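Local coordinates for protein neuraminidase (PDB 4GEZ) that is an influenza A virus coat protein with a neuraminidase-like fold, predicted to remove terminal sialic acid from glycoconjugates although its putative active site has diverged, at residues S163-V168 / H179-L184; R191-N196 / K234-Q239. All coordinates share one frame; numbering follows the deposited sequence.

Contact 1 (S163-V168 / H179-L184)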
ATOM      1  N   SER A 163       6.069 -31.340  -9.599  1.00 37.52           N
ATOM      2  CA  SER A 163       5.555 -31.493 -10.957  1.00 38.82           C
ATOM      3  C   SER A 163       4.227 -30.766 -11.120  1.00 32.63           C
ATOM      4  O   SER A 163       3.286 -31.007 -10.364  1.00 26.55           O
ATOM      5  CB  SER A 163       5.371 -32.977 -11.291  1.00 42.50           C
ATOM      6  OG  SER A 163       6.617 -33.641 -11.377  1.00 51.24           O
ATOM      7  N   CYS A 164       4.144 -29.881 -12.110  1.00 30.21           N
ATOM      8  CA  CYS A 164       2.921 -29.111 -12.320  1.00 32.89           C
ATOM      9  C   CYS A 164       2.205 -29.516 -13.603  1.00 22.27           C
ATOM     10  O   CYS A 164       2.840 -29.726 -14.634  1.00 23.34           O
ATOM     11  CB  CYS A 164       3.218 -27.606 -12.316  1.00 34.10           C
ATOM     12  SG  CYS A 164       3.886 -27.000 -10.750  1.00 41.69           S
ATOM     13  N   PHE A 165       0.880 -29.594 -13.546  1.00 17.57           N
ATOM     14  CA  PHE A 165       0.117 -30.084 -14.687  1.00 22.26           C
ATOM     15  C   PHE A 165      -0.944 -29.079 -15.115  1.00 17.52           C
ATOM     16  O   PHE A 165      -1.610 -28.466 -14.278  1.00 16.06           O
ATOM     17  CB  PHE A 165      -0.534 -31.427 -14.355  1.00 25.88           C
ATOM     18  CG  PHE A 165       0.440 -32.479 -13.897  1.00 26.05           C
ATOM     19  CD1 PHE A 165       0.704 -32.655 -12.543  1.00 27.41           C
ATOM     20  CD2 PHE A 165       1.090 -33.292 -14.819  1.00 29.59           C
ATOM     21  CE1 PHE A 165       1.599 -33.626 -12.112  1.00 32.66           C
ATOM     22  CE2 PHE A 165       1.987 -34.266 -14.401  1.00 32.10           C
ATOM     23  CZ  PHE A 165       2.242 -34.433 -13.045  1.00 33.57           C
ATOM     24  N   VAL A 166      -1.102 -28.920 -16.425  1.00 20.49           N
ATOM     25  CA  VAL A 166      -2.031 -27.946 -16.978  1.00 29.91           C
ATOM     26  C   VAL A 166      -2.530 -28.482 -18.313  1.00 28.78           C
ATOM     27  O   VAL A 166      -1.792 -29.171 -19.022  1.00 39.49           O
ATOM     28  CB  VAL A 166      -1.346 -26.551 -17.138  1.00 22.97           C
ATOM     29  CG1 VAL A 166      -0.174 -26.641 -18.095  1.00 12.85           C
ATOM     30  CG2 VAL A 166      -2.338 -25.497 -17.614  1.00 19.85           C
ATOM     31  N   ILE A 167      -3.780 -28.186 -18.654  1.00 14.76           N
ATOM     32  CA  ILE A 167      -4.337 -28.637 -19.923  1.00 15.40           C
ATOM     33  C   ILE A 167      -4.325 -27.507 -20.947  1.00 22.41           C
ATOM     34  O   ILE A 167      -4.875 -26.431 -20.702  1.00 30.91           O
ATOM     35  CB  ILE A 167      -5.764 -29.203 -19.735  1.00 17.27           C
ATOM     36  CG1 ILE A 167      -5.705 -30.496 -18.919  1.00 26.91           C
ATOM     37  CG2 ILE A 167      -6.429 -29.466 -21.078  1.00  8.02           C
ATOM     38  CD1 ILE A 167      -6.911 -30.728 -18.044  1.00 31.38           C
ATOM     39  N   VAL A 168      -3.701 -27.760 -22.095  1.00 27.07           N
ATOM     40  CA  VAL A 168      -3.572 -26.755 -23.142  1.00 23.21           C
ATOM     41  C   VAL A 168      -4.442 -27.191 -24.307  1.00 27.40           C
ATOM     42  O   VAL A 168      -4.377 -28.344 -24.737  1.00 33.23           O
ATOM     43  CB  VAL A 168      -2.099 -26.595 -23.593  1.00 21.06           C
ATOM     44  CG1 VAL A 168      -1.988 -25.618 -24.758  1.00 20.30           C
ATOM     45  CG2 VAL A 168      -1.234 -26.136 -22.433  1.00 16.44           C
ATOM     46  N   HIS A 179      -6.390 -31.332 -27.191  1.00 30.84           N
ATOM     47  CA  HIS A 179      -6.147 -31.000 -25.798  1.00 31.38           C
ATOM     48  C   HIS A 179      -5.006 -31.852 -25.274  1.00 36.52           C
ATOM     49  O   HIS A 179      -4.943 -33.054 -25.540  1.00 31.96           O
ATOM     50  CB  HIS A 179      -7.418 -31.219 -24.977  1.00 27.78           C
ATOM     51  CG  HIS A 179      -8.619 -30.543 -25.551  1.00 33.11           C
ATOM     52  ND1 HIS A 179      -8.901 -29.214 -25.334  1.00 30.64           N
ATOM     53  CD2 HIS A 179      -9.600 -31.009 -26.366  1.00 35.01           C
ATOM     54  CE1 HIS A 179     -10.008 -28.890 -25.977  1.00 35.33           C
ATOM     55  NE2 HIS A 179     -10.452 -29.960 -26.608  1.00 38.74           N
ATOM     56  N   ARG A 180      -4.096 -31.223 -24.539  1.00 35.58           N
ATOM     57  CA  ARG A 180      -2.917 -31.919 -24.052  1.00 31.29           C
ATOM     58  C   ARG A 180      -2.688 -31.640 -22.582  1.00 27.18           C
ATOM     59  O   ARG A 180      -2.967 -30.542 -22.101  1.00 30.34           O
ATOM     60  CB  ARG A 180      -1.677 -31.465 -24.821  1.00 29.90           C
ATOM     61  CG  ARG A 180      -1.645 -31.822 -26.289  1.00 28.55           C
ATOM     62  CD  ARG A 180      -0.392 -31.233 -26.911  1.00 29.29           C
ATOM     63  NE  ARG A 180      -0.368 -31.354 -28.363  1.00 35.95           N
ATOM     64  CZ  ARG A 180       0.673 -31.013 -29.115  1.00 43.07           C
ATOM     65  NH1 ARG A 180       1.771 -30.536 -28.550  1.00 46.31           N
ATOM     66  NH2 ARG A 180       0.617 -31.153 -30.429  1.00 49.96           N
ATOM     67  N   ILE A 181      -2.160 -32.636 -21.878  1.00 20.55           N
ATOM     68  CA  ILE A 181      -1.660 -32.422 -20.529  1.00 26.52           C
ATOM     69  C   ILE A 181      -0.174 -32.119 -20.615  1.00 24.08           C
ATOM     70  O   ILE A 181       0.590 -32.910 -21.173  1.00 26.99           O
ATOM     71  CB  ILE A 181      -1.840 -33.664 -19.647  1.00 22.01           C
ATOM     72  CG1 ILE A 181      -3.313 -34.077 -19.604  1.00 25.38           C
ATOM     73  CG2 ILE A 181      -1.318 -33.393 -18.241  1.00 17.24           C
ATOM     74  CD1 ILE A 181      -3.559 -35.414 -18.939  1.00 31.05           C
ATOM     75  N   TYR A 182       0.233 -30.969 -20.085  1.00 24.89           N
ATOM     76  CA  TYR A 182       1.648 -30.630 -20.011  1.00 20.96           C
ATOM     77  C   TYR A 182       2.160 -30.851 -18.599  1.00 25.89           C
ATOM     78  O   TYR A 182       1.484 -30.508 -17.630  1.00 30.86           O
ATOM     79  CB  TYR A 182       1.890 -29.180 -20.444  1.00 19.95           C
ATOM     80  CG  TYR A 182       1.992 -29.010 -21.939  1.00 18.12           C
ATOM     81  CD1 TYR A 182       0.856 -28.998 -22.735  1.00 25.30           C
ATOM     82  CD2 TYR A 182       3.231 -28.880 -22.555  1.00 12.25           C
ATOM     83  CE1 TYR A 182       0.946 -28.851 -24.104  1.00 27.96           C
ATOM     84  CE2 TYR A 182       3.333 -28.733 -23.925  1.00 13.26           C
ATOM     85  CZ  TYR A 182       2.185 -28.719 -24.692  1.00 22.77           C
ATOM     86  OH  TYR A 182       2.265 -28.573 -26.057  1.00 28.48           O
ATOM     87  N   GLU A 183       3.342 -31.449 -18.485  1.00 31.75           N
ATOM     88  CA  GLU A 183       3.985 -31.621 -17.190  1.00 33.13           C
ATOM     89  C   GLU A 183       5.153 -30.657 -17.114  1.00 35.72           C
ATOM     90  O   GLU A 183       6.018 -30.647 -17.994  1.00 39.62           O
ATOM     91  CB  GLU A 183       4.481 -33.054 -16.984  1.00 40.39           C
ATOM     92  CG  GLU A 183       5.131 -33.254 -15.616  1.00 52.16           C
ATOM     93  CD  GLU A 183       5.754 -34.624 -15.436  1.00 64.06           C
ATOM     94  OE1 GLU A 183       5.230 -35.606 -16.009  1.00 66.54           O
ATOM     95  OE2 GLU A 183       6.766 -34.714 -14.707  1.00 66.25           O
ATOM     96  N   LEU A 184       5.174 -29.844 -16.065  1.00 35.22           N
ATOM     97  CA  LEU A 184       6.190 -28.814 -15.922  1.00 29.15           C
ATOM     98  C   LEU A 184       7.010 -28.998 -14.656  1.00 27.25           C
ATOM     99  O   LEU A 184       6.528 -29.522 -13.652  1.00 29.32           O
ATOM    100  CB  LEU A 184       5.546 -27.423 -15.905  1.00 32.85           C
ATOM    101  CG  LEU A 184       4.466 -27.129 -16.944  1.00 33.58           C
ATOM    102  CD1 LEU A 184       3.837 -25.761 -16.715  1.00 40.19           C
ATOM    103  CD2 LEU A 184       5.069 -27.208 -18.321  1.00 23.54           C
TER
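The ring of Phe-165 meets Glu-183 obliquely, its CE2 lying 3.5 Å from Glu-183 CG. The two side chains run alongside each other in the same direction, with ring and carboxylate planes 54° apart; a Glu-183 chain that is extended beyond CG, with CG anti to the backbone N (chi1 -179°), lays its methylenes against the ring. Obliquely too, Val-168 CG2 reaches CD1 of the Tyr-182 ring at 3.6 Å, while, outside the segments, Phe-142 stacks on that ring and Trp-192 meets it.

These residues belong to an antiparallel beta hairpin, the two inner strands of a four-stranded propeller blade. The evidence is an angle of 157° between the strand directions and three hydrogen-bonded pairs: Cys-164 with Leu-184, Val-166 with Tyr-182, and Val-168 with Arg-180. The longest of their six backbone bonds, Val-166 N to Tyr-182 O, measures 3.3 Å.

Cys-164, Val-166, Val-168, Arg-180, Tyr-182 and Leu-184 share one face, where Val-166 and Leu-184 pack on Leu-119 of strand 116-122. The other face carries Phe-165, Ile-167, Ile-181 and Glu-183, with Ile-167 on Cys-207 and Ile-181 on Phe-232. Blades thus cover both sides. Cys-164 is tied to Cys-159 by a disulfide. Glu-183, a calcium ligand seen in a structure of this protein but without an ion in this chain, engages OE1 in a salt bridge with Arg-191, while its OE2 lies 3.5 Å from Ser-163 OG.

Contact 2 (R191-N196 / K234-Q239). With NAG (2-acetamido-2-deoxy-beta-D-glucopyranose), chain M.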
ATOM      1  N   ARG A 191       7.394 -33.088 -20.432  1.00 24.61           N
ATOM      2  CA  ARG A 191       6.748 -33.872 -21.469  1.00 28.72           C
ATOM      3  C   ARG A 191       5.293 -33.447 -21.566  1.00 31.74           C
ATOM      4  O   ARG A 191       4.777 -32.759 -20.682  1.00 40.68           O
ATOM      5  CB  ARG A 191       6.838 -35.366 -21.149  1.00 24.71           C
ATOM      6  CG  ARG A 191       6.270 -35.713 -19.783  1.00 23.66           C
ATOM      7  CD  ARG A 191       6.484 -37.162 -19.397  1.00 28.14           C
ATOM      8  NE  ARG A 191       6.057 -37.407 -18.021  1.00 40.16           N
ATOM      9  CZ  ARG A 191       5.410 -38.496 -17.621  1.00 50.64           C
ATOM     10  NH1 ARG A 191       5.110 -39.449 -18.494  1.00 52.10           N
ATOM     11  NH2 ARG A 191       5.057 -38.630 -16.350  1.00 52.38           N
ATOM     12  N   TRP A 192       4.637 -33.855 -22.644  1.00 21.29           N
ATOM     13  CA  TRP A 192       3.223 -33.582 -22.825  1.00 24.78           C
ATOM     14  C   TRP A 192       2.530 -34.806 -23.403  1.00 37.12           C
ATOM     15  O   TRP A 192       3.168 -35.664 -24.008  1.00 34.08           O
ATOM     16  CB  TRP A 192       3.011 -32.351 -23.702  1.00 17.84           C
ATOM     17  CG  TRP A 192       3.716 -32.409 -25.003  1.00 23.89           C
ATOM     18  CD1 TRP A 192       4.888 -31.789 -25.316  1.00 30.22           C
ATOM     19  CD2 TRP A 192       3.293 -33.092 -26.187  1.00 27.25           C
ATOM     20  NE1 TRP A 192       5.229 -32.054 -26.618  1.00 34.21           N
ATOM     21  CE2 TRP A 192       4.264 -32.852 -27.176  1.00 28.21           C
ATOM     22  CE3 TRP A 192       2.189 -33.890 -26.505  1.00 26.11           C
ATOM     23  CZ2 TRP A 192       4.171 -33.382 -28.460  1.00 38.10           C
ATOM     24  CZ3 TRP A 192       2.096 -34.413 -27.782  1.00 30.39           C
ATOM     25  CH2 TRP A 192       3.079 -34.158 -28.742  1.00 39.44           C
ATOM     26  N   LYS A 193       1.220 -34.875 -23.215  1.00 37.38           N
ATOM     27  CA  LYS A 193       0.433 -36.026 -23.625  1.00 31.15           C
ATOM     28  C   LYS A 193      -0.834 -35.544 -24.297  1.00 36.45           C
ATOM     29  O   LYS A 193      -1.612 -34.799 -23.695  1.00 29.12           O
ATOM     30  CB  LYS A 193       0.084 -36.842 -22.380  1.00 28.47           C
ATOM     31  CG  LYS A 193      -0.676 -38.135 -22.608  1.00 31.81           C
ATOM     32  CD  LYS A 193       0.236 -39.249 -23.039  1.00 29.43           C
ATOM     33  CE  LYS A 193       0.192 -40.353 -22.007  1.00 26.01           C
ATOM     34  NZ  LYS A 193      -1.091 -41.068 -22.060  1.00 37.46           N
ATOM     35  N   GLN A 194      -1.045 -35.954 -25.543  1.00 37.48           N
ATOM     36  CA  GLN A 194      -2.280 -35.591 -26.222  1.00 31.20           C
ATOM     37  C   GLN A 194      -3.356 -36.605 -25.884  1.00 37.69           C
ATOM     38  O   GLN A 194      -3.134 -37.816 -25.965  1.00 43.18           O
ATOM     39  CB  GLN A 194      -2.100 -35.502 -27.740  1.00 24.78           C
ATOM     40  CG  GLN A 194      -3.378 -35.052 -28.455  1.00 22.94           C
ATOM     41  CD  GLN A 194      -3.140 -34.519 -29.854  1.00 34.86           C
ATOM     42  OE1 GLN A 194      -2.270 -33.676 -30.077  1.00 42.64           O
ATOM     43  NE2 GLN A 194      -3.923 -35.006 -30.810  1.00 39.53           N
ATOM     44  N   LEU A 195      -4.521 -36.102 -25.499  1.00 39.88           N
ATOM     45  CA  LEU A 195      -5.631 -36.961 -25.134  1.00 39.07           C
ATOM     46  C   LEU A 195      -6.459 -37.246 -26.371  1.00 36.22           C
ATOM     47  O   LEU A 195      -6.548 -36.415 -27.279  1.00 31.36           O
ATOM     48  CB  LEU A 195      -6.496 -36.302 -24.054  1.00 33.77           C
ATOM     49  CG  LEU A 195      -5.738 -35.831 -22.815  1.00 34.98           C
ATOM     50  CD1 LEU A 195      -6.662 -35.155 -21.815  1.00 38.62           C
ATOM     51  CD2 LEU A 195      -5.033 -37.010 -22.188  1.00 27.36           C
ATOM     52  N   ASN A 196      -7.037 -38.439 -26.414  1.00 36.96           N
ATOM     53  CA  ASN A 196      -8.030 -38.765 -27.420  1.00 41.48           C
ATOM     54  C   ASN A 196      -9.380 -38.184 -27.002  1.00 40.40           C
ATOM     55  O   ASN A 196     -10.104 -38.767 -26.193  1.00 33.17           O
ATOM     56  CB  ASN A 196      -8.079 -40.282 -27.637  1.00 38.40           C
ATOM     57  CG  ASN A 196      -9.199 -40.720 -28.564  1.00 41.98           C
ATOM     58  OD1 ASN A 196      -9.444 -40.110 -29.607  1.00 40.52           O
ATOM     59  ND2 ASN A 196      -9.844 -41.831 -28.212  1.00 50.42           N
ATOM     60  N   LYS A 234       0.179 -38.809 -12.092  1.00 47.38           N
ATOM     61  CA  LYS A 234       1.454 -38.126 -12.276  1.00 45.31           C
ATOM     62  C   LYS A 234       2.198 -38.650 -13.507  1.00 44.38           C
ATOM     63  O   LYS A 234       2.968 -37.923 -14.141  1.00 40.14           O
ATOM     64  CB  LYS A 234       2.310 -38.326 -11.026  1.00 44.74           C
ATOM     65  CG  LYS A 234       1.783 -37.614  -9.793  1.00 55.72           C
ATOM     66  CD  LYS A 234       2.735 -37.793  -8.626  1.00 64.25           C
ATOM     67  CE  LYS A 234       4.004 -36.990  -8.843  1.00 65.67           C
ATOM     68  NZ  LYS A 234       5.057 -37.286  -7.836  1.00 67.06           N
ATOM     69  N   GLU A 235       1.954 -39.918 -13.836  1.00 40.28           N
ATOM     70  CA  GLU A 235       2.574 -40.566 -14.990  1.00 46.21           C
ATOM     71  C   GLU A 235       1.705 -40.495 -16.244  1.00 41.19           C
ATOM     72  O   GLU A 235       1.942 -41.218 -17.214  1.00 42.94           O
ATOM     73  CB  GLU A 235       2.930 -42.021 -14.669  1.00 55.97           C
ATOM     74  CG  GLU A 235       4.150 -42.157 -13.759  1.00 66.60           C
ATOM     75  CD  GLU A 235       5.470 -41.895 -14.475  1.00 76.65           C
ATOM     76  OE1 GLU A 235       5.705 -40.745 -14.905  1.00 77.48           O
ATOM     77  OE2 GLU A 235       6.282 -42.837 -14.590  1.00 79.13           O
ATOM     78  N   LEU A 236       0.683 -39.644 -16.199  1.00 27.90           N
ATOM     79  CA  LEU A 236      -0.195 -39.385 -17.342  1.00 23.63           C
ATOM     80  C   LEU A 236      -1.064 -40.566 -17.795  1.00 26.71           C
ATOM     81  O   LEU A 236      -1.458 -40.639 -18.960  1.00 29.88           O
ATOM     82  CB  LEU A 236       0.602 -38.803 -18.522  1.00 19.01           C
ATOM     83  CG  LEU A 236       1.443 -37.573 -18.163  1.00 30.45           C
ATOM     84  CD1 LEU A 236       2.152 -36.983 -19.374  1.00 41.35           C
ATOM     85  CD2 LEU A 236       0.582 -36.515 -17.502  1.00 19.26           C
ATOM     86  N   ASN A 237      -1.377 -41.480 -16.882  1.00 21.77           N
ATOM     87  CA  ASN A 237      -2.410 -42.467 -17.171  1.00 24.83           C
ATOM     88  C   ASN A 237      -3.737 -41.744 -17.010  1.00 37.28           C
ATOM     89  O   ASN A 237      -3.993 -41.168 -15.957  1.00 38.05           O
ATOM     90  CB  ASN A 237      -2.317 -43.640 -16.192  1.00 16.08           C
ATOM     91  CG  ASN A 237      -3.179 -44.821 -16.602  1.00 24.27           C
ATOM     92  OD1 ASN A 237      -3.540 -44.960 -17.765  1.00 23.64           O
ATOM     93  ND2 ASN A 237      -3.479 -45.695 -15.653  1.00 28.50           N
ATOM     94  N   TYR A 238      -4.594 -41.789 -18.025  1.00 43.67           N
ATOM     95  CA  TYR A 238      -5.798 -40.965 -18.003  1.00 31.10           C
ATOM     96  C   TYR A 238      -7.033 -41.710 -18.474  1.00 41.88           C
ATOM     97  O   TYR A 238      -6.932 -42.768 -19.093  1.00 45.72           O
ATOM     98  CB  TYR A 238      -5.615 -39.716 -18.860  1.00 15.89           C
ATOM     99  CG  TYR A 238      -5.834 -39.946 -20.336  1.00 26.87           C
ATOM    100  CD1 TYR A 238      -4.819 -40.447 -21.144  1.00 28.55           C
ATOM    101  CD2 TYR A 238      -7.061 -39.652 -20.926  1.00 31.49           C
ATOM    102  CE1 TYR A 238      -5.018 -40.648 -22.494  1.00 21.40           C
ATOM    103  CE2 TYR A 238      -7.270 -39.853 -22.271  1.00 27.62           C
ATOM    104  CZ  TYR A 238      -6.244 -40.349 -23.050  1.00 23.91           C
ATOM    105  OH  TYR A 238      -6.447 -40.546 -24.394  1.00 31.09           O
ATOM    106  N   GLN A 239      -8.198 -41.128 -18.197  1.00 40.27           N
ATOM    107  CA  GLN A 239      -9.481 -41.691 -18.600  1.00 35.11           C
ATOM    108  C   GLN A 239     -10.493 -40.557 -18.768  1.00 40.61           C
ATOM    109  O   GLN A 239     -10.583 -39.680 -17.909  1.00 40.82           O
ATOM    110  CB  GLN A 239      -9.954 -42.677 -17.528  1.00 35.66           C
ATOM    111  CG  GLN A 239     -11.356 -43.230 -17.720  1.00 44.48           C
ATOM    112  CD  GLN A 239     -11.828 -44.013 -16.508  1.00 53.46           C
ATOM    113  OE1 GLN A 239     -11.562 -43.630 -15.367  1.00 56.14           O
ATOM    114  NE2 GLN A 239     -12.538 -45.106 -16.746  1.00 56.17           N
TER
HETATM  115  C1  NAG M   1     -10.846 -42.211 -29.178  1.00 48.46           C
HETATM  116  C2  NAG M   1     -10.630 -43.496 -29.983  1.00 51.86           C
HETATM  117  C3  NAG M   1     -11.795 -43.772 -30.929  1.00 52.84           C
HETATM  118  C4  NAG M   1     -13.113 -43.704 -30.170  1.00 50.22           C
HETATM  119  C5  NAG M   1     -13.235 -42.365 -29.449  1.00 50.22           C
HETATM  120  C6  NAG M   1     -14.510 -42.336 -28.616  1.00 46.69           C
HETATM  121  C7  NAG M   1      -8.301 -44.108 -30.313  1.00 45.72           C
HETATM  122  C8  NAG M   1      -7.072 -44.022 -31.171  1.00 38.51           C
HETATM  123  N2  NAG M   1      -9.378 -43.443 -30.726  1.00 50.43           N
HETATM  124  O3  NAG M   1     -11.641 -45.045 -31.508  1.00 52.89           O
HETATM  125  O4  NAG M   1     -14.201 -43.851 -31.057  1.00 42.22           O
HETATM  126  O5  NAG M   1     -12.133 -42.162 -28.587  1.00 48.69           O
HETATM  127  O6  NAG M   1     -14.206 -42.734 -27.298  1.00 44.68           O
HETATM  128  O7  NAG M   1      -8.287 -44.767 -29.276  1.00 44.04           O
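Arg-191 and Glu-235 form a salt bridge in which NH2 of the arginine lies 2.6 Å from OE1 of the glutamate. The side chains cross at about a right angle, and the guanidinium and carboxylate planes are 65° apart, so the groups do not pair flat. Glu-235 turns back to this position through a bend at chi2, although its CB points away from the opposite segment. Glu-183 OE1 forms a second salt bridge, to Arg-191 NE, facing the edge that NE shares with NH2, whereas Glu-235 OE1 comes to NH2 obliquely from the side of NH1; one guanidinium therefore serves two carboxylates. Leu-236 CD1 covers one guanidinium face, 3.9 Å above the plane and offset toward the rim.

Lys-193 bends at chi2, chi3 and chi4, which carries NZ to the backbone carbonyl of Leu-236. There NZ donates a hydrogen bond to Leu-236 O (3.2 Å), coming in tilted from the carbonyl plane. The same ammonium lies near the plane of the Tyr-238 ring, at its edge.

In the beta-propeller fold this is a junction between consecutive blades: the outermost strand 188-194 and its exit meet the turn leading into strand 238-241, the outermost strand of the next blade. Leu-195 crosses the junction by a CH-pi contact, CD2 standing 3.3 Å from the Tyr-238 ring centroid and only 2° off the normal. Beyond the ring, Tyr-238 OH accepts the backbone N-H of Asn-196 at 3.0 Å (N to OH), with a nearly straight angle of 175°.

The Asn-196 amide is occupied at both ends: OD1 is hydrogen-bonded to OG1 of Thr-198, the third residue of the Asn-X-Thr sequon, and ND2 is covalently joined to NAG C1.

How the contacts relate
Followed from the N terminus, contact 1 comes first: its two strands, 163-168 and 179-184, close a short loop of 10 residues. After a tight connection the chain enters 191-196, and contact 2 then closes a longer loop of 37 residues at 234-239. The loops are in series and neither encloses the other. Contact 1 works within one blade; contact 2 joins that blade's outer edge to the following one. Strands 178-185 and 188-194, adjacent in the sheet, bridge the contacts, whose centres lie 9 Å apart: Ile-181 N is 2.9 Å from Lys-193 O, a probable hydrogen bond.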